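Local coordinates for putative uncharacterized protein (Campylobacter jejuni, PDB 5TPU) that belongs to the WxcM-like family of the cupin superfamily, is of unknown function, forms a two-chain assembly and binds thymidine-5'-diphosphate, at residues Glu36-Tyr41 and Ala116-Asp121; Asn59-Leu64 and Ile95-Trp100; Ile65-Ser70 and Lys111-Ala116; Gly53-Lys58 and Met99-Lys104. The protein carries 3 engineered substitutions. All blocks are in the same frame, centred on the assembly; numbering follows the deposited sequence.

Interaction 1 (Glu36-Tyr41 and Ala116-Asp121); sequences EIKRVY and ASDFYD. With TYD (thymidine-5'-diphosphate), chain E.
The Arg39 guanidinium turns its edge to Asp118 O and to the thymine of thymidine-5'-diphosphate (TYD), while Ala116 and Tyr120 cover its faces. On one edge NE and NH1 converge on a single backbone oxygen, Asp118 O, each at 2.9 Å; that oxygen lies in the guanidinium plane, yet only NE sits in the carbonyl plane, NH1 standing above it. On the other side Arg39 NH2 donates to TYD O4 at 2.8 Å. The chain leaves the backbone extended (chi1 168°) and bends at chi3, which slots the group between the methyl of Ala116, small enough to sit over one face, and the backbone of Tyr120 over the other. The Tyr120 ring offers a face to the base, its CD1 3.3 Å from TYD C4, while Tyr41 receives the methyl C5M over its ring centre, with CZ at 3.8 Å from it. Farther out, Lys38 CB sits over the Phe119 ring in a CH-pi contact, 7° off the normal, and Lys38 CD meets Phe119 CE2 at 3.5 Å. The backbones are joined by a classic beta bulge, Lys38 and Arg39 both facing Ala116: Lys38 N donates to Ala116 O at 3.0 Å, and Ala116 N to Arg39 O. The second subunit pairs its own strand with residues 39-41, and its Glu28 accepts from Tyr120 N. Being gripped at NE and NH1 by one carbonyl probably limits the rotation of the guanidinium and holds NH2 toward O4; with the methyl on an aromatic face, this suits thymine.

Interaction 2 (Asn59-Leu64 and Ile95-Trp100); sequences NLEQVL and IGKNMW
Glu61 and Lys97 both turn CG away from their carbonyl carbons, with chi1 of -62° and -66°, and both continue nearly straight, so that the two chains cross at a slant and the Glu61 carboxylate end and CG lie against the Lys97 methylenes. Glu61 OE2 comes 3.7 Å from Lys97 CE. The charged atoms themselves, Glu61 OE2 and Lys97 NZ, stay 4.5 Å apart, which is beyond a salt bridge; the attraction is probably modest at this exposed edge. A long, flexible lysine suits such a place, since its methylenes can pack while the ammonium remains near acidic and amide oxygens. Lys97 CG also lies against the backbone of Asn59, 3.5 Å from Asn59 O.

Inward, the strands are joined by a hydrogen-bonded antiparallel pair, Gln62 with Ile95: Gln62 N donates to Ile95 O and Ile95 N to Gln62 O, both at 2.9 Å. Ile95 O also receives Glu61 CA at 3.5 Å in a CA-H...O contact. Ile95 extends its CD1 against both methyls of Leu64, nearest CD2 at 3.9 Å. Branched aliphatic chains fit here because Leu64 and Ile95 also meet Ile73 and Leu75 of strand 71-76, in the other sheet. Gln62, on the same face as Ile95, uses its OE1 to accept from Arg101 NH1, and its side chain is about 6 Å from bound TYD. Hydrophobic residues between two facing antiparallel sheets, with polar chains gathered near a ligand, are the pattern of the cupin beta-barrel.

Interaction 3 (Ile65-Ser70 and Lys111-Ala116); sequences IMMSGS and KLLVLA
Ser68 and Met67 both face Lys111, and this classic beta bulge shifts the register of two neighbouring antiparallel strands in the five-stranded sheet of the cupin fold. Ahead of the bulge, Ile65 and Leu113 form a regular hydrogen-bonded pair, Ile65 N to Leu113 O at 2.7 Å and Leu113 N to Ile65 O at 2.8 Å. At the bulge Lys111 O takes Ser68 N on a lone pair at 3.2 Å, along with a weak bond from Met67 N, so one carbonyl serves two successive amides; Lys111 N in turn donates to Ser68 O.

Apolar packing occupies both faces. On one, Met66 and Leu112 cross at about a right angle, the sulfur SD 3.8 Å from Leu112 CD1, and bends at chi2 and chi3 bring Met66 CE to the Lys111 carbonyl. On the other, Met67 and Leu113 run side by side in the same direction, with Met67 CG 3.6 Å from Leu113 CB; beside them Ile65 CD1 meets Leu113 CD2 at 4.3 Å. This second face packs on the other subunit, where Met67 and Leu113 each meet their own counterparts. Unbranched methionine, with its pliable thioether, suits such a self-matching surface.

The polar side chains lie at the strand end. Ser68 holds OG between its backbone N and carbonyl carbon (chi1 66°), which turns it toward the lysine; Lys111, bent at chi4, curls round until its NZ donates to Ser68 OG at 3.3 Å.

Interaction 4 (Gly53-Lys58 and Met99-Lys104); sequences GAHAHK and MWREMK
Arg101, Ala54 and Trp100 lose the most surface here, and each meets the opposing strand differently. Arg101 starts from chi1 86° and bends again at chi2 and chi3, folding back over its own strand: NE and NH2 both donate to Met99 O, NH2 at 2.8 Å, from the same face of that carbonyl and with the oxygen in the guanidinium plane. Its CD lies over the His55 ring, a CH-pi contact 4.0 Å from the ring centroid. The guanidinium stands nearly perpendicular to the His57 ring, 88° between planes, with His57 CD2 over one of its faces, 3.7 Å from Arg101 CZ. NH1 is spent on Gln62 OE1, so the buried cation is well supplied with acceptors.

Ala54 puts its methyl on the indole, CB 3.4 Å from Trp100 CZ2, and also 3.6 Å from Glu102 CB; a methyl is small enough for so close an approach. The backbone of Ala54 and His55 lies over one face of Trp100.

Arg101 N donates to His55 O at 2.9 Å, the firmer half of an antiparallel pair. His55, about 5 Å from TYD, and Arg101 are consistent with a polar barrel interior beside the ligand, as in cupins.

In the fold
From the N terminus, residues 36-41 come first and close the longest loop by meeting 116-121, so interaction 1 encloses the other three. Next, 53-58 opens the loop closed at 99-104 by interaction 4, and directly after it 59-64 pairs with 95-100 in interaction 2; their second segments overlap, sharing Met99 and Trp100. Interaction 3, from 65-70 to 111-116, crosses both. Interactions 1, 2 and 3 join strands 39-44, 111-116, 62-68 and 91-95 of the five-stranded sheet, whereas interaction 4 ties 55-57 to 99-104 in the four-stranded sheet. Gln62 and Arg101 link interactions 2 and 4, bridging the two sheets, and interactions 1 and 3 also touch the second subunit.

Interaction 1 (Glu36-Tyr41 and Ala116-Asp121)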
# COMPACT_ATOMS: atom_id res chain seq x y z
N GLU A 36 -2.28 -13.98 -3.06
CA GLU A 36 -1.38 -13.71 -1.95
C GLU A 36 -0.39 -12.61 -2.26
O GLU A 36 0.42 -12.68 -3.16
CB GLU A 36 -0.61 -14.99 -1.54
CG GLU A 36 -1.27 -15.63 -0.33
CD GLU A 36 -0.87 -17.06 -0.07
OE1 GLU A 36 0.35 -17.35 -0.01
OE2 GLU A 36 -1.79 -17.89 0.10
N ILE A 37 -0.42 -11.61 -1.41
CA ILE A 37 0.46 -10.47 -1.53
C ILE A 37 1.89 -10.94 -1.29
O ILE A 37 2.18 -11.49 -0.25
CB ILE A 37 0.02 -9.43 -0.50
CG1 ILE A 37 -1.36 -8.90 -0.86
CG2 ILE A 37 1.02 -8.31 -0.37
CD1 ILE A 37 -2.06 -8.21 0.31
N LYS A 38 2.79 -10.76 -2.25
CA LYS A 38 4.21 -10.97 -1.96
C LYS A 38 5.03 -9.67 -1.85
O LYS A 38 6.15 -9.64 -1.30
CB LYS A 38 4.78 -11.94 -2.98
CG LYS A 38 4.05 -13.29 -2.92
CD LYS A 38 4.96 -14.51 -3.04
CE LYS A 38 4.21 -15.79 -2.74
NZ LYS A 38 3.74 -15.72 -1.34
N ARG A 39 4.43 -8.59 -2.34
CA ARG A 39 5.15 -7.37 -2.64
C ARG A 39 4.12 -6.24 -2.65
O ARG A 39 2.98 -6.39 -3.11
CB ARG A 39 5.92 -7.47 -3.95
CG ARG A 39 6.44 -6.13 -4.44
CD ARG A 39 7.23 -6.14 -5.76
NE ARG A 39 6.70 -7.05 -6.77
CZ ARG A 39 6.70 -6.82 -8.07
NH1 ARG A 39 6.21 -7.74 -8.89
NH2 ARG A 39 7.18 -5.69 -8.58
N VAL A 40 4.50 -5.13 -2.04
CA VAL A 40 3.71 -3.93 -2.12
C VAL A 40 4.72 -2.92 -2.61
O VAL A 40 5.86 -2.84 -2.16
CB VAL A 40 3.13 -3.54 -0.74
CG1 VAL A 40 2.47 -2.18 -0.81
CG2 VAL A 40 2.11 -4.57 -0.29
N TYR A 41 4.32 -2.14 -3.59
CA TYR A 41 5.15 -1.03 -3.98
C TYR A 41 4.32 0.21 -4.28
O TYR A 41 3.10 0.12 -4.50
CB TYR A 41 6.04 -1.43 -5.17
CG TYR A 41 5.37 -1.69 -6.51
CD1 TYR A 41 5.23 -0.68 -7.43
CD2 TYR A 41 4.92 -2.98 -6.87
CE1 TYR A 41 4.65 -0.91 -8.65
CE2 TYR A 41 4.35 -3.23 -8.13
CZ TYR A 41 4.23 -2.19 -9.00
OH TYR A 41 3.68 -2.32 -10.24
N ALA A 116 1.15 -6.66 -5.32
CA ALA A 116 1.58 -7.61 -6.36
C ALA A 116 1.58 -9.07 -5.89
O ALA A 116 1.97 -9.37 -4.75
CB ALA A 116 2.95 -7.23 -6.81
N SER A 117 1.16 -9.98 -6.76
CA SER A 117 1.14 -11.40 -6.42
C SER A 117 2.52 -12.06 -6.31
O SER A 117 2.62 -13.19 -5.86
CB SER A 117 0.39 -12.14 -7.50
OG SER A 117 1.03 -12.00 -8.76
N ASP A 118 3.58 -11.40 -6.76
CA ASP A 118 4.88 -12.04 -6.76
C ASP A 118 5.97 -10.99 -6.66
O ASP A 118 5.73 -9.76 -6.84
CB ASP A 118 5.02 -12.93 -8.01
CG ASP A 118 6.13 -14.02 -7.88
OD1 ASP A 118 6.69 -14.31 -6.81
OD2 ASP A 118 6.48 -14.55 -8.94
N PHE A 119 7.17 -11.48 -6.35
CA PHE A 119 8.32 -10.65 -6.11
C PHE A 119 8.80 -9.96 -7.39
O PHE A 119 8.49 -10.43 -8.47
CB PHE A 119 9.44 -11.52 -5.56
CG PHE A 119 9.09 -12.17 -4.25
CD1 PHE A 119 9.18 -11.46 -3.07
CD2 PHE A 119 8.72 -13.52 -4.20
CE1 PHE A 119 8.86 -12.08 -1.87
CE2 PHE A 119 8.43 -14.13 -3.00
CZ PHE A 119 8.50 -13.42 -1.83
N TYR A 120 9.52 -8.85 -7.27
CA TYR A 120 10.00 -8.09 -8.42
C TYR A 120 10.98 -8.93 -9.21
O TYR A 120 11.82 -9.59 -8.62
CB TYR A 120 10.77 -6.84 -7.99
CG TYR A 120 11.47 -6.13 -9.15
CD1 TYR A 120 10.73 -5.46 -10.11
CD2 TYR A 120 12.85 -6.12 -9.26
CE1 TYR A 120 11.34 -4.81 -11.18
CE2 TYR A 120 13.47 -5.49 -10.32
CZ TYR A 120 12.73 -4.84 -11.29
OH TYR A 120 13.36 -4.19 -12.34
N ASP A 121 10.91 -8.83 -10.54
CA ASP A 121 11.80 -9.57 -11.45
C ASP A 121 11.83 -8.86 -12.82
O ASP A 121 10.84 -8.87 -13.58
CB ASP A 121 11.36 -11.04 -11.52
CG ASP A 121 12.09 -11.84 -12.60
OD1 ASP A 121 13.18 -11.42 -13.05
OD2 ASP A 121 11.53 -12.88 -13.01
PA TYD E . 9.15 0.19 -13.61
O1A TYD E . 8.68 1.55 -14.06
O2A TYD E . 8.24 -0.89 -13.17
O3A TYD E . 10.13 -0.53 -14.66
PB TYD E . 10.95 0.18 -15.86
O1B TYD E . 12.09 -0.85 -16.02
O2B TYD E . 11.45 1.47 -15.29
O3B TYD E . 9.94 0.32 -16.95
O5' TYD E . 9.90 0.41 -12.24
C5' TYD E . 10.61 1.61 -11.99
C4' TYD E . 11.92 1.28 -11.33
O4' TYD E . 11.76 0.53 -10.12
C3' TYD E . 12.75 0.42 -12.23
O3' TYD E . 14.05 1.04 -12.20
C2' TYD E . 12.60 -1.01 -11.67
C1' TYD E . 12.36 -0.72 -10.21
N1 TYD E . 11.43 -1.56 -9.51
C2 TYD E . 11.85 -2.19 -8.31
O2 TYD E . 13.03 -2.01 -7.88
N3 TYD E . 11.00 -2.97 -7.63
C4 TYD E . 9.72 -3.17 -8.03
O4 TYD E . 8.97 -3.89 -7.34
C5 TYD E . 9.27 -2.50 -9.25
C5M TYD E . 7.89 -2.65 -9.78
C6 TYD E . 10.15 -1.69 -9.94
O HOH W 1 0.80 -14.54 -4.75

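Interaction 2 (Asn59-Leu64 and Ile95-Trp100)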
# COMPACT_ATOMS: atom_id res chain seq x y z
N ASN A 59 2.67 -14.09 -15.52
CA ASN A 59 1.92 -14.63 -14.38
C ASN A 59 1.60 -13.65 -13.25
O ASN A 59 0.78 -13.93 -12.37
CB ASN A 59 2.65 -15.82 -13.78
CG ASN A 59 2.11 -17.12 -14.34
OD1 ASN A 59 1.50 -17.93 -13.63
ND2 ASN A 59 2.24 -17.27 -15.65
N LEU A 60 2.23 -12.49 -13.32
CA LEU A 60 2.09 -11.51 -12.26
C LEU A 60 0.70 -10.90 -12.28
O LEU A 60 0.20 -10.39 -13.32
CB LEU A 60 3.17 -10.43 -12.42
CG LEU A 60 3.11 -9.26 -11.41
CD1 LEU A 60 3.41 -9.76 -10.02
CD2 LEU A 60 4.06 -8.14 -11.86
N GLU A 61 0.08 -10.95 -11.11
CA GLU A 61 -1.14 -10.21 -10.85
C GLU A 61 -0.90 -9.04 -9.92
O GLU A 61 -0.04 -9.13 -9.02
CB GLU A 61 -2.13 -11.13 -10.18
CG GLU A 61 -2.50 -12.32 -11.06
CD GLU A 61 -3.40 -13.27 -10.31
OE1 GLU A 61 -4.63 -13.04 -10.19
OE2 GLU A 61 -2.82 -14.22 -9.78
N GLN A 62 -1.68 -7.98 -10.12
CA GLN A 62 -1.61 -6.77 -9.31
C GLN A 62 -2.97 -6.16 -8.97
O GLN A 62 -3.94 -6.30 -9.71
CB GLN A 62 -0.78 -5.70 -10.03
CG GLN A 62 0.68 -6.04 -10.29
CD GLN A 62 1.21 -5.26 -11.49
OE1 GLN A 62 0.68 -5.38 -12.60
NE2 GLN A 62 2.18 -4.43 -11.26
N VAL A 63 -3.02 -5.41 -7.88
CA VAL A 63 -4.11 -4.45 -7.68
C VAL A 63 -3.56 -3.06 -7.54
O VAL A 63 -2.72 -2.85 -6.68
CB VAL A 63 -4.95 -4.83 -6.47
CG1 VAL A 63 -5.90 -3.69 -6.11
CG2 VAL A 63 -5.68 -6.12 -6.76
N LEU A 64 -4.04 -2.15 -8.37
CA LEU A 64 -3.60 -0.74 -8.41
C LEU A 64 -4.58 0.15 -7.69
O LEU A 64 -5.77 0.11 -8.03
CB LEU A 64 -3.48 -0.24 -9.86
CG LEU A 64 -2.18 -0.57 -10.61
CD1 LEU A 64 -1.91 -2.06 -10.61
CD2 LEU A 64 -2.24 -0.04 -12.02
N ILE A 95 -5.40 -6.09 -12.19
CA ILE A 95 -4.82 -6.49 -13.44
C ILE A 95 -4.24 -7.88 -13.30
O ILE A 95 -3.28 -8.08 -12.57
CB ILE A 95 -3.69 -5.58 -13.91
CG1 ILE A 95 -4.16 -4.12 -13.98
CG2 ILE A 95 -3.20 -6.03 -15.30
CD1 ILE A 95 -3.02 -3.16 -14.25
N GLY A 96 -4.82 -8.81 -14.04
CA GLY A 96 -4.47 -10.21 -13.95
C GLY A 96 -3.40 -10.61 -14.95
O GLY A 96 -2.63 -9.79 -15.47
N LYS A 97 -3.35 -11.92 -15.20
CA LYS A 97 -2.31 -12.54 -16.02
C LYS A 97 -2.44 -12.12 -17.48
O LYS A 97 -3.52 -11.71 -17.92
CB LYS A 97 -2.36 -14.05 -15.88
CG LYS A 97 -1.98 -14.50 -14.47
CD LYS A 97 -2.15 -16.00 -14.25
CE LYS A 97 -2.22 -16.32 -12.77
NZ LYS A 97 -2.17 -17.79 -12.51
N ASN A 98 -1.31 -12.15 -18.17
CA ASN A 98 -1.19 -11.88 -19.59
C ASN A 98 -1.74 -10.55 -20.06
O ASN A 98 -2.47 -10.50 -21.03
CB ASN A 98 -1.79 -13.04 -20.38
CG ASN A 98 -1.01 -14.32 -20.16
OD1 ASN A 98 -1.46 -15.23 -19.44
ND2 ASN A 98 0.21 -14.34 -20.69
N MET A 99 -1.36 -9.47 -19.37
CA MET A 99 -1.82 -8.13 -19.73
C MET A 99 -0.72 -7.12 -20.03
O MET A 99 0.29 -7.00 -19.34
CB MET A 99 -2.67 -7.61 -18.60
CG MET A 99 -3.94 -8.40 -18.35
SD MET A 99 -5.10 -8.24 -19.72
CE MET A 99 -5.51 -6.51 -19.80
N TRP A 100 -0.93 -6.40 -21.11
CA TRP A 100 -0.07 -5.33 -21.52
C TRP A 100 -0.75 -4.12 -20.88
O TRP A 100 -1.99 -4.05 -20.78
CB TRP A 100 -0.09 -5.21 -23.02
CG TRP A 100 0.68 -4.11 -23.60
CD1 TRP A 100 0.27 -2.81 -23.84
CD2 TRP A 100 2.00 -4.20 -24.12
NE1 TRP A 100 1.28 -2.10 -24.44
CE2 TRP A 100 2.36 -2.93 -24.61
CE3 TRP A 100 2.94 -5.23 -24.18
CZ2 TRP A 100 3.61 -2.68 -25.18
CZ3 TRP A 100 4.17 -4.97 -24.75
CH2 TRP A 100 4.48 -3.72 -25.26

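Interaction 3 (Ile65-Ser70 and Lys111-Ala116)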
# COMPACT_ATOMS: atom_id res chain seq x y z
N ILE A 65 -4.11 0.98 -6.75
CA ILE A 65 -4.97 1.96 -6.08
C ILE A 65 -4.31 3.34 -6.18
O ILE A 65 -3.16 3.50 -5.83
CB ILE A 65 -5.13 1.55 -4.61
CG1 ILE A 65 -5.88 0.23 -4.49
CG2 ILE A 65 -5.86 2.61 -3.79
CD1 ILE A 65 -5.56 -0.54 -3.23
N MET A 66 -5.02 4.31 -6.73
CA MET A 66 -4.57 5.68 -6.75
C MET A 66 -4.79 6.26 -5.35
O MET A 66 -5.89 6.68 -5.02
CB MET A 66 -5.38 6.48 -7.80
CG MET A 66 -4.59 7.21 -8.84
SD MET A 66 -3.05 6.44 -9.38
CE MET A 66 -2.03 7.90 -9.34
N MET A 67 -3.74 6.26 -4.55
CA MET A 67 -3.74 6.85 -3.23
C MET A 67 -3.91 8.36 -3.23
O MET A 67 -4.44 8.92 -2.28
CB MET A 67 -2.43 6.53 -2.50
CG MET A 67 -2.33 5.10 -2.06
SD MET A 67 -3.39 4.73 -0.66
CE MET A 67 -3.46 6.24 0.28
N SER A 68 -3.41 9.02 -4.26
CA SER A 68 -3.71 10.42 -4.44
C SER A 68 -3.55 10.80 -5.87
O SER A 68 -2.75 10.19 -6.59
CB SER A 68 -2.83 11.31 -3.56
OG SER A 68 -1.50 11.20 -3.95
N GLY A 69 -4.39 11.75 -6.29
CA GLY A 69 -4.38 12.21 -7.65
C GLY A 69 -4.92 11.23 -8.67
O GLY A 69 -5.73 10.38 -8.35
N SER A 70 -4.43 11.32 -9.88
CA SER A 70 -5.00 10.55 -10.93
C SER A 70 -4.02 10.13 -12.00
O SER A 70 -2.92 10.65 -12.13
CB SER A 70 -6.20 11.25 -11.56
OG SER A 70 -5.75 12.31 -12.36
N LYS A 111 0.08 9.60 -6.50
CA LYS A 111 0.63 8.45 -5.81
C LYS A 111 -0.16 7.21 -6.07
O LYS A 111 -1.35 7.15 -5.83
CB LYS A 111 0.71 8.70 -4.30
CG LYS A 111 1.51 9.95 -3.95
CD LYS A 111 1.74 10.09 -2.43
CE LYS A 111 2.12 11.52 -2.01
NZ LYS A 111 1.15 12.51 -2.56
N LEU A 112 0.54 6.18 -6.50
CA LEU A 112 -0.06 4.93 -6.87
C LEU A 112 0.46 3.84 -5.96
O LEU A 112 1.64 3.65 -5.89
CB LEU A 112 0.34 4.60 -8.28
CG LEU A 112 -0.01 3.21 -8.82
CD1 LEU A 112 -1.51 2.98 -8.90
CD2 LEU A 112 0.62 3.15 -10.19
N LEU A 113 -0.45 3.12 -5.32
CA LEU A 113 -0.20 1.94 -4.53
C LEU A 113 -0.49 0.69 -5.35
O LEU A 113 -1.51 0.60 -6.07
CB LEU A 113 -1.07 1.95 -3.29
CG LEU A 113 -0.90 0.71 -2.39
CD1 LEU A 113 0.49 0.72 -1.78
CD2 LEU A 113 -1.95 0.72 -1.29
N VAL A 114 0.44 -0.25 -5.29
CA VAL A 114 0.33 -1.51 -6.05
C VAL A 114 0.60 -2.66 -5.15
O VAL A 114 1.59 -2.67 -4.47
CB VAL A 114 1.24 -1.60 -7.28
CG1 VAL A 114 1.01 -2.93 -7.95
CG2 VAL A 114 0.96 -0.47 -8.25
N LEU A 115 -0.36 -3.60 -5.12
CA LEU A 115 -0.26 -4.87 -4.41
C LEU A 115 0.07 -5.90 -5.49
O LEU A 115 -0.61 -5.96 -6.51
CB LEU A 115 -1.60 -5.19 -3.75
CG LEU A 115 -1.96 -4.60 -2.35
CD1 LEU A 115 -1.35 -3.26 -1.98
CD2 LEU A 115 -3.46 -4.52 -2.08
N ALA A 116 1.15 -6.66 -5.32
CA ALA A 116 1.58 -7.61 -6.36
C ALA A 116 1.58 -9.07 -5.89
O ALA A 116 1.97 -9.37 -4.75
CB ALA A 116 2.95 -7.23 -6.81

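Interaction 4 (Gly53-Lys58 and Met99-Lys104)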
# COMPACT_ATOMS: atom_id res chain seq x y z
N GLY A 53 6.52 3.17 -19.02
CA GLY A 53 6.64 2.38 -20.25
C GLY A 53 5.56 1.31 -20.33
O GLY A 53 5.17 0.76 -19.33
N ALA A 54 5.09 1.04 -21.54
CA ALA A 54 4.22 -0.09 -21.83
C ALA A 54 4.97 -1.40 -21.76
O ALA A 54 6.06 -1.53 -22.28
CB ALA A 54 3.63 0.05 -23.23
N HIS A 55 4.38 -2.38 -21.13
CA HIS A 55 4.95 -3.71 -21.09
C HIS A 55 3.88 -4.66 -20.65
O HIS A 55 2.81 -4.21 -20.21
CB HIS A 55 6.12 -3.76 -20.12
CG HIS A 55 5.73 -3.41 -18.71
ND1 HIS A 55 5.65 -2.11 -18.27
CD2 HIS A 55 5.38 -4.19 -17.67
CE1 HIS A 55 5.26 -2.10 -17.00
NE2 HIS A 55 5.10 -3.35 -16.61
N ALA A 56 4.16 -5.96 -20.72
CA ALA A 56 3.27 -6.94 -20.14
C ALA A 56 4.02 -7.73 -19.14
O ALA A 56 5.25 -7.59 -19.03
CB ALA A 56 2.71 -7.88 -21.19
N HIS A 57 3.24 -8.50 -18.39
CA HIS A 57 3.71 -9.61 -17.61
C HIS A 57 2.96 -10.86 -18.04
O HIS A 57 1.88 -10.75 -18.62
CB HIS A 57 3.42 -9.32 -16.15
CG HIS A 57 4.18 -8.13 -15.65
ND1 HIS A 57 5.54 -8.13 -15.50
CD2 HIS A 57 3.76 -6.87 -15.36
CE1 HIS A 57 5.94 -6.94 -15.11
NE2 HIS A 57 4.87 -6.16 -14.98
N LYS A 58 3.53 -12.01 -17.72
CA LYS A 58 2.85 -13.29 -17.84
C LYS A 58 2.04 -13.65 -16.60
O LYS A 58 0.81 -13.49 -16.63
CB LYS A 58 3.85 -14.40 -18.19
CG LYS A 58 3.21 -15.49 -19.03
CD LYS A 58 4.12 -16.69 -19.25
CE LYS A 58 3.78 -17.38 -20.56
NZ LYS A 58 4.55 -18.64 -20.76
N MET A 99 -1.36 -9.47 -19.37
CA MET A 99 -1.82 -8.13 -19.73
C MET A 99 -0.72 -7.12 -20.03
O MET A 99 0.29 -7.00 -19.34
CB MET A 99 -2.67 -7.61 -18.60
CG MET A 99 -3.94 -8.40 -18.35
SD MET A 99 -5.10 -8.24 -19.72
CE MET A 99 -5.51 -6.51 -19.80
N TRP A 100 -0.93 -6.40 -21.11
CA TRP A 100 -0.07 -5.33 -21.52
C TRP A 100 -0.75 -4.12 -20.88
O TRP A 100 -1.99 -4.05 -20.78
CB TRP A 100 -0.09 -5.21 -23.02
CG TRP A 100 0.68 -4.11 -23.60
CD1 TRP A 100 0.27 -2.81 -23.84
CD2 TRP A 100 2.00 -4.20 -24.12
NE1 TRP A 100 1.28 -2.10 -24.44
CE2 TRP A 100 2.36 -2.93 -24.61
CE3 TRP A 100 2.94 -5.23 -24.18
CZ2 TRP A 100 3.61 -2.68 -25.18
CZ3 TRP A 100 4.17 -4.97 -24.75
CH2 TRP A 100 4.48 -3.72 -25.26
N ARG A 101 0.07 -3.21 -20.37
CA ARG A 101 -0.46 -2.01 -19.72
C ARG A 101 0.51 -0.90 -19.81
O ARG A 101 1.71 -1.10 -19.97
CB ARG A 101 -0.81 -2.24 -18.27
CG ARG A 101 0.32 -2.06 -17.28
CD ARG A 101 1.47 -3.04 -17.43
NE ARG A 101 0.98 -4.42 -17.48
CZ ARG A 101 0.68 -5.16 -16.42
NH1 ARG A 101 0.75 -4.68 -15.18
NH2 ARG A 101 0.30 -6.41 -16.59
N GLU A 102 -0.05 0.29 -19.78
CA GLU A 102 0.74 1.46 -19.84
C GLU A 102 0.04 2.54 -19.05
O GLU A 102 -1.19 2.73 -19.14
CB GLU A 102 1.08 1.78 -21.30
CG GLU A 102 0.25 2.75 -22.09
CD GLU A 102 1.15 3.71 -22.84
OE1 GLU A 102 2.04 4.25 -22.18
OE2 GLU A 102 0.99 3.93 -24.05
N MET A 103 0.82 3.17 -18.18
CA MET A 103 0.30 4.19 -17.27
C MET A 103 0.79 5.57 -17.67
O MET A 103 1.97 5.77 -17.92
CB MET A 103 0.77 3.85 -15.89
CG MET A 103 0.57 2.40 -15.55
SD MET A 103 0.43 2.21 -13.79
CE MET A 103 2.09 2.24 -13.19
N LYS A 104 -0.12 6.52 -17.74
CA LYS A 104 0.18 7.83 -18.27
C LYS A 104 -0.71 8.88 -17.63
O LYS A 104 -1.54 8.56 -16.80
CB LYS A 104 0.01 7.81 -19.81
CG LYS A 104 -1.44 7.66 -20.29
CD LYS A 104 -1.58 7.71 -21.82
CE LYS A 104 -3.06 7.82 -22.16
NZ LYS A 104 -3.31 8.02 -23.61
O HOH W 2 -0.27 -9.34 -16.73